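Long-range contact in alpha-1,3-glucanase (Bacillus circulans, PDB 5ZRU), which hydrolyses alpha-1,3-glucan as a family GH87 glycosidase, represented here by its catalytic unit, and probably binds carbohydrate through other parts of the full-length enzyme: residues 382-396 with 409-421. Residues are numbered along the deposited sequence; the frame is centred on the assembly and turned at random.
Sequences TSNVNGAPAGVNNTF and GIAFFGGSGHKAT
Ser-416 O is gripped twice from across the contact: Asn-393 N donates to it at 2.8 Å, lying in the carbonyl plane, and Val-392 CA adds a C-H...O contact at 3.1 Å. The same oxygen sits above one face of the His-418 imidazole, toward its rim. That ring is pinned at both nitrogens. ND1 accepts the backbone N-H of Asn-394 at 3.1 Å, almost exactly in the ring plane, while NE2 donates to Gly-414 O at 2.9 Å, so the proton sits on NE2. With CG anti to the carbonyl carbon (chi1 -47°), the imidazole runs beside the Asn-394 amide, the planes 7° apart; that amide holds Thr-360 O and Ser-363 N. A leucine in place of His-418 would probably leave Asn-394 N and Gly-414 O without their mates and the loop 414-417 less firmly held.

Lys-419 N to Asn-394 O (2.9 Å) and Phe-396 N to Lys-419 O make the parallel pairing of Thr-395 with Lys-419. Thr-395 lies alongside the extended Lys-419 chain, and a water donates to both Thr-395 OG1 and Gly-417 O. Inside, Phe-396 CE2 meets Phe-412 CE1 at 3.7 Å, the rings nearly parallel but slid apart, with Ile-410 CG2 at the Phe-396 edge.

Successive coils of the parallel beta-helix are joined by a short parallel pairing, a probably neutral histidine bridging the chain where regular strand pairing gives way to loop.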
ATOM      1  N   THR A 382       3.184 -15.262   9.566  1.00 10.29           N
ATOM      2  CA  THR A 382       3.838 -16.571   9.609  1.00  9.10           C
ATOM      3  C   THR A 382       2.800 -17.661   9.900  1.00 12.66           C
ATOM      4  O   THR A 382       2.773 -18.289  10.963  1.00 12.69           O
ATOM      5  CB  THR A 382       4.971 -16.570  10.628  1.00 10.51           C
ATOM      6  OG1 THR A 382       4.500 -16.015  11.857  1.00 11.21           O
ATOM      7  CG2 THR A 382       6.151 -15.720  10.128  1.00 10.68           C
ATOM      8  N   SER A 383       1.932 -17.878   8.910  1.00 12.52           N
ATOM      9  CA  SER A 383       0.955 -18.956   8.944  1.00 11.40           C
ATOM     10  C   SER A 383       1.639 -20.307   8.739  1.00 15.70           C
ATOM     11  O   SER A 383       2.782 -20.393   8.284  1.00 12.10           O
ATOM     12  CB  SER A 383      -0.113 -18.739   7.873  1.00 14.20           C
ATOM     13  OG  SER A 383       0.471 -18.651   6.580  1.00 14.15           O
ATOM     14  N   ASN A 384       0.914 -21.381   9.082  1.00 14.59           N
ATOM     15  CA  ASN A 384       1.494 -22.724   9.039  1.00 14.20           C
ATOM     16  C   ASN A 384       0.543 -23.737   8.404  1.00 18.94           C
ATOM     17  O   ASN A 384       0.541 -24.916   8.783  1.00 17.08           O
ATOM     18  CB  ASN A 384       1.909 -23.195  10.439  1.00 17.11           C
ATOM     19  CG  ASN A 384       0.720 -23.467  11.359  1.00 22.14           C
ATOM     20  OD1 ASN A 384      -0.375 -22.956  11.157  1.00 20.07           O
ATOM     21  ND2 ASN A 384       0.944 -24.286  12.381  1.00 28.49           N
ATOM     22  N   VAL A 385      -0.252 -23.300   7.425  1.00 17.84           N
ATOM     23  CA  VAL A 385      -1.154 -24.212   6.735  1.00 19.19           C
ATOM     24  C   VAL A 385      -0.337 -25.252   5.985  1.00 16.92           C
ATOM     25  O   VAL A 385       0.689 -24.941   5.365  1.00 15.77           O
ATOM     26  CB  VAL A 385      -2.083 -23.443   5.781  1.00 21.61           C
ATOM     27  CG1 VAL A 385      -3.083 -24.389   5.126  1.00 20.48           C
ATOM     28  CG2 VAL A 385      -2.793 -22.298   6.515  1.00 19.73           C
ATOM     29  N   ASN A 386      -0.775 -26.508   6.064  1.00 19.19           N
ATOM     30  CA  ASN A 386      -0.118 -27.610   5.363  1.00 18.74           C
ATOM     31  C   ASN A 386       1.332 -27.788   5.800  1.00 16.68           C
ATOM     32  O   ASN A 386       2.161 -28.274   5.033  1.00 17.28           O
ATOM     33  CB  ASN A 386      -0.195 -27.428   3.843  1.00 16.94           C
ATOM     34  CG  ASN A 386      -1.616 -27.405   3.338  1.00 23.35           C
ATOM     35  OD1 ASN A 386      -2.492 -28.066   3.896  1.00 24.73           O
ATOM     36  ND2 ASN A 386      -1.861 -26.636   2.284  1.00 23.69           N
ATOM     37  N   GLY A 387       1.659 -27.409   7.033  1.00 15.19           N
ATOM     38  CA  GLY A 387       3.002 -27.644   7.521  1.00 15.24           C
ATOM     39  C   GLY A 387       4.048 -26.668   7.034  1.00 16.57           C
ATOM     40  O   GLY A 387       5.234 -27.015   6.992  1.00 18.99           O
ATOM     41  N   ALA A 388       3.654 -25.463   6.651  1.00 16.18           N
ATOM     42  CA  ALA A 388       4.633 -24.457   6.276  1.00 15.49           C
ATOM     43  C   ALA A 388       5.548 -24.162   7.463  1.00 13.91           C
ATOM     44  O   ALA A 388       5.083 -24.139   8.609  1.00 15.83           O
ATOM     45  CB  ALA A 388       3.936 -23.173   5.822  1.00 12.95           C
ATOM     46  N   PRO A 389       6.837 -23.927   7.231  1.00 13.66           N
ATOM     47  CA  PRO A 389       7.729 -23.535   8.324  1.00 14.16           C
ATOM     48  C   PRO A 389       7.482 -22.091   8.722  1.00 12.52           C
ATOM     49  O   PRO A 389       6.817 -21.329   8.019  1.00 13.50           O
ATOM     50  CB  PRO A 389       9.117 -23.702   7.707  1.00 17.50           C
ATOM     51  CG  PRO A 389       8.890 -23.298   6.281  1.00 14.68           C
ATOM     52  CD  PRO A 389       7.538 -23.901   5.933  1.00 13.83           C
ATOM     53  N   ALA A 390       8.056 -21.706   9.854  1.00 13.49           N
ATOM     54  CA  ALA A 390       7.966 -20.315  10.283  1.00 13.99           C
ATOM     55  C   ALA A 390       8.750 -19.406   9.342  1.00 13.04           C
ATOM     56  O   ALA A 390       9.919 -19.666   9.040  1.00 12.70           O
ATOM     57  CB  ALA A 390       8.485 -20.168  11.711  1.00 18.60           C
ATOM     58  N   GLY A 391       8.107 -18.329   8.888  1.00  9.97           N
ATOM     59  CA  GLY A 391       8.813 -17.347   8.080  1.00 11.67           C
ATOM     60  C   GLY A 391       9.840 -16.597   8.915  1.00 11.44           C
ATOM     61  O   GLY A 391       9.572 -16.189  10.048  1.00 10.42           O
ATOM     62  N   VAL A 392      11.040 -16.423   8.344  1.00  9.60           N
ATOM     63  CA  VAL A 392      12.148 -15.772   9.040  1.00  9.35           C
ATOM     64  C   VAL A 392      12.868 -14.779   8.130  1.00 10.20           C
ATOM     65  O   VAL A 392      12.853 -14.901   6.903  1.00  9.05           O
ATOM     66  CB  VAL A 392      13.178 -16.789   9.590  1.00 11.96           C
ATOM     67  CG1 VAL A 392      12.532 -17.727  10.608  1.00 12.04           C
ATOM     68  CG2 VAL A 392      13.833 -17.573   8.450  1.00 11.81           C
ATOM     69  N   ASN A 393      13.495 -13.780   8.763  1.00  8.98           N
ATOM     70  CA  ASN A 393      14.465 -12.883   8.123  1.00  9.46           C
ATOM     71  C   ASN A 393      13.885 -12.126   6.927  1.00 11.44           C
ATOM     72  O   ASN A 393      14.545 -11.970   5.900  1.00  9.92           O
ATOM     73  CB  ASN A 393      15.718 -13.655   7.696  1.00 10.00           C
ATOM     74  CG  ASN A 393      16.300 -14.483   8.816  1.00 17.60           C
ATOM     75  OD1 ASN A 393      16.125 -14.159   9.993  1.00 13.66           O
ATOM     76  ND2 ASN A 393      16.998 -15.570   8.458  1.00 15.35           N
ATOM     77  N   ASN A 394      12.660 -11.624   7.050  1.00 11.38           N
ATOM     78  CA  ASN A 394      12.109 -10.785   5.994  1.00 11.61           C
ATOM     79  C   ASN A 394      12.397  -9.312   6.283  1.00 10.99           C
ATOM     80  O   ASN A 394      12.571  -8.908   7.434  1.00  9.69           O
ATOM     81  CB  ASN A 394      10.605 -11.025   5.839  1.00 10.15           C
ATOM     82  CG  ASN A 394      10.300 -12.435   5.357  1.00 10.39           C
ATOM     83  OD1 ASN A 394      10.954 -12.939   4.444  1.00 10.13           O
ATOM     84  ND2 ASN A 394       9.320 -13.081   5.976  1.00 10.12           N
ATOM     85  N   THR A 395      12.470  -8.512   5.220  1.00  9.36           N
ATOM     86  CA  THR A 395      12.915  -7.124   5.310  1.00  9.99           C
ATOM     87  C   THR A 395      11.981  -6.205   4.533  1.00 11.28           C
ATOM     88  O   THR A 395      11.723  -6.447   3.351  1.00  9.58           O
ATOM     89  CB  THR A 395      14.325  -6.961   4.744  1.00 10.71           C
ATOM     90  OG1 THR A 395      15.230  -7.811   5.458  1.00 11.10           O
ATOM     91  CG2 THR A 395      14.768  -5.496   4.832  1.00 12.39           C
ATOM     92  N   PHE A 396      11.528  -5.131   5.180  1.00 10.01           N
ATOM     93  CA  PHE A 396      10.727  -4.071   4.562  1.00 10.03           C
ATOM     94  C   PHE A 396      11.507  -2.772   4.738  1.00 10.37           C
ATOM     95  O   PHE A 396      11.427  -2.150   5.803  1.00  9.79           O
ATOM     96  CB  PHE A 396       9.341  -3.938   5.219  1.00  7.98           C
ATOM     97  CG  PHE A 396       8.442  -5.147   5.065  1.00 10.04           C
ATOM     98  CD1 PHE A 396       8.420  -5.886   3.890  1.00  9.49           C
ATOM     99  CD2 PHE A 396       7.596  -5.522   6.104  1.00 11.05           C
ATOM    100  CE1 PHE A 396       7.577  -6.997   3.765  1.00 10.95           C
ATOM    101  CE2 PHE A 396       6.751  -6.623   5.983  1.00  8.26           C
ATOM    102  CZ  PHE A 396       6.740  -7.364   4.821  1.00  9.69           C
ATOM    103  N   GLY A 409       0.753   0.389   8.496  1.00  9.40           N
ATOM    104  CA  GLY A 409       1.659   0.467   7.361  1.00  9.37           C
ATOM    105  C   GLY A 409       2.580  -0.738   7.254  1.00  8.91           C
ATOM    106  O   GLY A 409       2.795  -1.276   6.163  1.00  8.20           O
ATOM    107  N   ILE A 410       3.141  -1.176   8.384  1.00  6.31           N
ATOM    108  CA  ILE A 410       4.030  -2.332   8.442  1.00  7.76           C
ATOM    109  C   ILE A 410       3.605  -3.193   9.618  1.00  8.21           C
ATOM    110  O   ILE A 410       3.334  -2.666  10.702  1.00  8.59           O
ATOM    111  CB  ILE A 410       5.508  -1.917   8.602  1.00  9.15           C
ATOM    112  CG1 ILE A 410       5.970  -1.109   7.387  1.00  8.63           C
ATOM    113  CG2 ILE A 410       6.394  -3.147   8.856  1.00  8.69           C
ATOM    114  CD1 ILE A 410       7.422  -0.658   7.471  1.00 10.34           C
ATOM    115  N   ALA A 411       3.555  -4.513   9.417  1.00  6.75           N
ATOM    116  CA  ALA A 411       3.141  -5.414  10.489  1.00  8.12           C
ATOM    117  C   ALA A 411       3.948  -6.707  10.475  1.00 11.27           C
ATOM    118  O   ALA A 411       4.201  -7.278   9.408  1.00  9.67           O
ATOM    119  CB  ALA A 411       1.649  -5.756  10.377  1.00 10.49           C
ATOM    120  N   PHE A 412       4.318  -7.187  11.669  1.00  8.77           N
ATOM    121  CA  PHE A 412       4.896  -8.514  11.833  1.00  9.04           C
ATOM    122  C   PHE A 412       4.017  -9.286  12.809  1.00  8.58           C
ATOM    123  O   PHE A 412       3.656  -8.765  13.870  1.00  8.50           O
ATOM    124  CB  PHE A 412       6.346  -8.484  12.360  1.00  8.35           C
ATOM    125  CG  PHE A 412       7.339  -7.798  11.445  1.00  8.07           C
ATOM    126  CD1 PHE A 412       7.346  -8.043  10.077  1.00  9.43           C
ATOM    127  CD2 PHE A 412       8.270  -6.909  11.970  1.00 10.51           C
ATOM    128  CE1 PHE A 412       8.264  -7.419   9.241  1.00  6.96           C
ATOM    129  CE2 PHE A 412       9.201  -6.266  11.145  1.00 12.04           C
ATOM    130  CZ  PHE A 412       9.199  -6.523   9.775  1.00  9.38           C
ATOM    131  N   PHE A 413       3.681 -10.525  12.454  1.00  9.18           N
ATOM    132  CA  PHE A 413       2.789 -11.337  13.273  1.00 10.43           C
ATOM    133  C   PHE A 413       3.434 -12.593  13.847  1.00  9.09           C
ATOM    134  O   PHE A 413       2.780 -13.310  14.615  1.00  8.31           O
ATOM    135  CB  PHE A 413       1.548 -11.705  12.451  1.00  7.24           C
ATOM    136  CG  PHE A 413       0.795 -10.495  11.973  1.00 10.12           C
ATOM    137  CD1 PHE A 413       0.281  -9.595  12.891  1.00 11.23           C
ATOM    138  CD2 PHE A 413       0.637 -10.232  10.621  1.00 11.65           C
ATOM    139  CE1 PHE A 413      -0.392  -8.452  12.474  1.00 12.55           C
ATOM    140  CE2 PHE A 413      -0.049  -9.095  10.199  1.00 10.10           C
ATOM    141  CZ  PHE A 413      -0.561  -8.209  11.126  1.00 11.95           C
ATOM    142  N   GLY A 414       4.690 -12.872  13.521  1.00  8.78           N
ATOM    143  CA  GLY A 414       5.349 -14.033  14.082  1.00  9.48           C
ATOM    144  C   GLY A 414       6.665 -14.288  13.377  1.00  9.39           C
ATOM    145  O   GLY A 414       7.100 -13.501  12.533  1.00 10.95           O
ATOM    146  N   GLY A 415       7.284 -15.412  13.740  1.00 12.00           N
ATOM    147  CA  GLY A 415       8.566 -15.787  13.175  1.00 12.57           C
ATOM    148  C   GLY A 415       9.764 -15.141  13.849  1.00 13.07           C
ATOM    149  O   GLY A 415       9.714 -14.801  15.037  1.00 13.06           O
ATOM    150  N   SER A 416      10.854 -14.970  13.100  1.00 10.85           N
ATOM    151  CA  SER A 416      12.103 -14.514  13.691  1.00  8.62           C
ATOM    152  C   SER A 416      12.882 -13.667  12.693  1.00  9.49           C
ATOM    153  O   SER A 416      12.830 -13.902  11.481  1.00 10.62           O
ATOM    154  CB  SER A 416      12.944 -15.717  14.146  1.00  9.40           C
ATOM    155  OG  SER A 416      14.205 -15.321  14.639  1.00 12.50           O
ATOM    156  N   GLY A 417      13.612 -12.686  13.216  1.00  9.54           N
ATOM    157  CA  GLY A 417      14.671 -12.017  12.466  1.00 11.42           C
ATOM    158  C   GLY A 417      14.239 -10.984  11.444  1.00 11.30           C
ATOM    159  O   GLY A 417      15.075 -10.546  10.645  1.00 11.00           O
ATOM    160  N   HIS A 418      12.970 -10.585  11.436  1.00 10.21           N
ATOM    161  CA  HIS A 418      12.490  -9.606  10.469  1.00  9.87           C
ATOM    162  C   HIS A 418      13.017  -8.223  10.811  1.00 12.84           C
ATOM    163  O   HIS A 418      13.294  -7.914  11.970  1.00  9.66           O
ATOM    164  CB  HIS A 418      10.962  -9.571  10.456  1.00 10.75           C
ATOM    165  CG  HIS A 418      10.330 -10.922  10.400  1.00 11.45           C
ATOM    166  ND1 HIS A 418      10.631 -11.839   9.419  1.00  9.99           N
ATOM    167  CD2 HIS A 418       9.401 -11.510  11.194  1.00  9.95           C
ATOM    168  CE1 HIS A 418       9.918 -12.937   9.611  1.00 10.48           C
ATOM    169  NE2 HIS A 418       9.171 -12.765  10.687  1.00 10.43           N
ATOM    170  N   LYS A 419      13.145  -7.371   9.797  1.00  9.49           N
ATOM    171  CA  LYS A 419      13.485  -5.987  10.076  1.00  9.34           C
ATOM    172  C   LYS A 419      12.746  -5.064   9.125  1.00 10.00           C
ATOM    173  O   LYS A 419      12.387  -5.445   8.013  1.00  9.32           O
ATOM    174  CB  LYS A 419      14.983  -5.719   9.981  1.00 13.65           C
ATOM    175  CG  LYS A 419      15.534  -5.747   8.580  1.00 15.49           C
ATOM    176  CD  LYS A 419      17.056  -5.541   8.639  1.00 25.00           C
ATOM    177  CE  LYS A 419      17.729  -5.903   7.329  1.00 28.12           C
ATOM    178  NZ  LYS A 419      19.167  -5.506   7.327  1.00 32.31           N
ATOM    179  N   ALA A 420      12.529  -3.840   9.585  1.00  8.87           N
ATOM    180  CA  ALA A 420      11.896  -2.803   8.778  1.00 10.94           C
ATOM    181  C   ALA A 420      12.670  -1.528   9.059  1.00  9.97           C
ATOM    182  O   ALA A 420      12.617  -1.010  10.180  1.00  9.48           O
ATOM    183  CB  ALA A 420      10.410  -2.652   9.118  1.00  9.46           C
ATOM    184  N   THR A 421      13.404  -1.030   8.065  1.00  9.59           N
ATOM    185  CA  THR A 421      14.290   0.107   8.299  1.00  8.07           C
ATOM    186  C   THR A 421      14.163   1.129   7.176  1.00  9.42           C
ATOM    187  O   THR A 421      13.825   0.794   6.042  1.00  9.04           O
ATOM    188  CB  THR A 421      15.768  -0.315   8.414  1.00 11.16           C
ATOM    189  OG1 THR A 421      16.257  -0.669   7.115  1.00 13.46           O
ATOM    190  CG2 THR A 421      15.950  -1.501   9.361  1.00 11.37           C
TER
HETATM  191  O   HOH W   1      16.006 -15.514  12.598  1.00 16.50           O
HETATM  192  O   HOH W   2      15.638  -9.432   8.083  1.00 13.49           O